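Ribokinase, putative (Burkholderia thailandensis, PDB 3B1N) probably phosphorylates nucleosides with ATP as a pfkB-family (ribokinase-like) kinase, and is seen here holding ADP together with the nucleoside analogue mizoribine. Local coordinates at residues D253-G258 with R274-M279. Residues are numbered along the deposited sequence; the frame is centred on the assembly and turned at random.
Sequences DAFRGG and RLASLM. With MZR (5-hydroxy-1-(beta-D-ribofuranosyl)-1H-imidazole-4-carboxamide), chain F; ADP (adenosine-5'-diphosphate), chain G.
In this ribokinase-like fold, helix 251-264, which carries Asp-253 of the mizoribine pocket, packs against helix 269-284 through Phe-255 and Ala-276, beside the ADP ribose. The short segments run roughly antiparallel, with 147° between their directions, and their axes come within 7.0 Å. Ala-276 sets its methyl squarely over one face of the Phe-255 ring, CB lying 3.3 Å from the ring centroid and 7° off the normal, a CH-pi contact. The ring reaches this place because its CG stands anti to the backbone N (chi1 -177°); Ala-276 CB also lies 3.1 Å from Phe-255 O. Backbone joins in through a CA-H...O contact from Phe-255 CA to Ala-276 O. One turn on, Gly-258 CA lies 4.1 Å from Ala-276 CA, backbone against backbone, while Met-279 lays its CB 3.4 Å from Ala-254 O and carries its bent chain toward helix 49-59. Away from this interface, two buried polar side chains reach the ligands: Asp-253 OD2 accepts a hydrogen bond from mizoribine O5' at 2.7 Å and another from Asn-52, and Ser-277 OG takes a long one from ADP O2' at 3.3 Å besides its bond to Pro-238 O. With no hydrogen bond between the segments, the close approach is made by Ala-254, Ala-276 and Gly-258, with one face of Phe-255 and the side chain of Met-279, so the helices that contribute Asp-253 and Ser-277 to the ligand sites meet largely by apolar packing.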
# COMPACT_ATOMS: atom_id res chain seq x y z
N ASP B 253 -14.70 -11.80 2.19
CA ASP B 253 -14.49 -13.25 2.19
C ASP B 253 -15.26 -13.92 3.32
O ASP B 253 -15.82 -15.04 3.14
CB ASP B 253 -12.99 -13.53 2.33
CG ASP B 253 -12.23 -13.21 1.05
OD1 ASP B 253 -12.83 -13.14 -0.03
OD2 ASP B 253 -11.01 -12.98 1.14
N ALA B 254 -15.30 -13.28 4.50
CA ALA B 254 -16.09 -13.82 5.61
C ALA B 254 -17.56 -13.88 5.17
O ALA B 254 -18.27 -14.87 5.41
CB ALA B 254 -15.92 -12.96 6.87
N PHE B 255 -18.03 -12.79 4.57
CA PHE B 255 -19.39 -12.70 4.01
C PHE B 255 -19.64 -13.85 3.04
O PHE B 255 -20.66 -14.54 3.11
CB PHE B 255 -19.54 -11.30 3.35
CG PHE B 255 -20.90 -11.02 2.78
CD1 PHE B 255 -21.81 -10.17 3.45
CD2 PHE B 255 -21.26 -11.54 1.54
CE1 PHE B 255 -23.09 -9.91 2.84
CE2 PHE B 255 -22.49 -11.26 0.96
CZ PHE B 255 -23.41 -10.46 1.63
N ARG B 256 -18.71 -14.07 2.12
CA ARG B 256 -18.91 -15.17 1.14
C ARG B 256 -18.98 -16.53 1.82
O ARG B 256 -19.80 -17.37 1.38
CB ARG B 256 -17.77 -15.12 0.10
CG ARG B 256 -18.03 -14.02 -0.91
CD ARG B 256 -16.71 -13.57 -1.51
NE ARG B 256 -16.86 -12.50 -2.48
CZ ARG B 256 -17.26 -11.25 -2.19
NH1 ARG B 256 -17.67 -10.90 -0.98
NH2 ARG B 256 -17.32 -10.36 -3.14
N GLY B 257 -18.20 -16.79 2.85
CA GLY B 257 -18.33 -18.04 3.65
C GLY B 257 -19.75 -18.20 4.18
O GLY B 257 -20.35 -19.30 4.06
N GLY B 258 -20.31 -17.13 4.74
CA GLY B 258 -21.67 -17.24 5.28
C GLY B 258 -22.69 -17.45 4.19
O GLY B 258 -23.66 -18.22 4.36
N ARG B 274 -28.19 -12.31 5.70
CA ARG B 274 -27.95 -11.80 7.05
C ARG B 274 -26.84 -12.58 7.73
O ARG B 274 -26.05 -12.01 8.50
CB ARG B 274 -29.27 -11.84 7.85
CG ARG B 274 -30.15 -10.69 7.46
CD ARG B 274 -31.54 -10.87 8.08
NE ARG B 274 -32.33 -9.63 7.87
CZ ARG B 274 -32.84 -9.26 6.70
NH1 ARG B 274 -32.66 -9.96 5.57
NH2 ARG B 274 -33.56 -8.11 6.65
N LEU B 275 -26.74 -13.89 7.46
CA LEU B 275 -25.65 -14.66 8.04
C LEU B 275 -24.30 -14.14 7.50
O LEU B 275 -23.36 -14.00 8.28
CB LEU B 275 -25.84 -16.18 7.76
CG LEU B 275 -24.71 -17.03 8.33
CD1 LEU B 275 -24.67 -17.01 9.86
CD2 LEU B 275 -24.92 -18.50 7.85
N ALA B 276 -24.23 -13.94 6.19
CA ALA B 276 -23.03 -13.41 5.52
C ALA B 276 -22.66 -12.06 6.17
O ALA B 276 -21.49 -11.81 6.50
CB ALA B 276 -23.34 -13.23 4.06
N SER B 277 -23.65 -11.19 6.33
CA SER B 277 -23.47 -9.85 6.92
C SER B 277 -22.93 -9.96 8.35
O SER B 277 -21.95 -9.26 8.73
CB SER B 277 -24.82 -9.17 6.90
OG SER B 277 -24.64 -7.85 7.41
N LEU B 278 -23.47 -10.90 9.11
CA LEU B 278 -22.96 -11.15 10.46
C LEU B 278 -21.52 -11.59 10.42
O LEU B 278 -20.69 -11.07 11.20
CB LEU B 278 -23.80 -12.19 11.19
CG LEU B 278 -23.27 -12.65 12.53
CD1 LEU B 278 -23.16 -11.53 13.53
CD2 LEU B 278 -24.20 -13.76 13.06
N MET B 279 -21.17 -12.52 9.53
CA MET B 279 -19.75 -12.95 9.50
C MET B 279 -18.81 -11.78 9.18
O MET B 279 -17.74 -11.71 9.79
CB MET B 279 -19.59 -14.06 8.46
CG MET B 279 -20.37 -15.37 8.85
SD MET B 279 -19.85 -16.17 10.34
CE MET B 279 -18.32 -16.98 9.81
N1 MZR F . -5.32 -12.18 -6.43
O3 MZR F . -5.97 -12.93 -3.83
C4 MZR F . -5.65 -11.57 -3.62
C5 MZR F . -5.24 -10.64 -4.64
C6 MZR F . -5.05 -10.94 -6.06
O6 MZR F . -4.64 -9.99 -6.77
N7 MZR F . -5.05 -9.48 -3.94
C8 MZR F . -5.34 -9.71 -2.64
N9 MZR F . -5.71 -11.00 -2.42
C1' MZR F . -6.14 -11.60 -1.15
C2' MZR F . -5.29 -11.33 0.08
O2' MZR F . -4.38 -12.42 0.18
C3' MZR F . -6.35 -11.21 1.20
O3' MZR F . -6.27 -12.17 2.26
C4' MZR F . -7.68 -11.32 0.49
O4' MZR F . -7.37 -10.95 -0.84
C5' MZR F . -8.70 -10.38 1.08
O5' MZR F . -9.93 -10.59 0.34
PB ADP G . -14.83 -6.38 0.68
O1B ADP G . -14.43 -5.07 0.00
O2B ADP G . -15.03 -7.44 -0.36
O3B ADP G . -14.05 -6.91 1.83
PA ADP G . -17.14 -5.02 2.01
O1A ADP G . -16.20 -3.91 2.53
O2A ADP G . -18.29 -4.65 1.12
O3A ADP G . -16.38 -6.14 1.20
O5' ADP G . -17.58 -5.71 3.34
C5' ADP G . -18.32 -6.93 3.21
C4' ADP G . -19.39 -7.10 4.28
O4' ADP G . -18.76 -7.11 5.58
C3' ADP G . -20.42 -5.95 4.33
O3' ADP G . -21.46 -6.13 3.35
C2' ADP G . -20.82 -6.00 5.78
O2' ADP G . -21.83 -7.02 5.98
C1' ADP G . -19.58 -6.42 6.51
N9 ADP G . -18.83 -5.20 6.93
C8 ADP G . -17.84 -4.51 6.27
N7 ADP G . -17.47 -3.41 7.00
C5 ADP G . -18.27 -3.36 8.06
C6 ADP G . -18.43 -2.44 9.19
N6 ADP G . -17.62 -1.36 9.25
N1 ADP G . -19.36 -2.71 10.10
C2 ADP G . -20.16 -3.80 10.02
N3 ADP G . -20.05 -4.69 9.02
C4 ADP G . -19.17 -4.51 8.03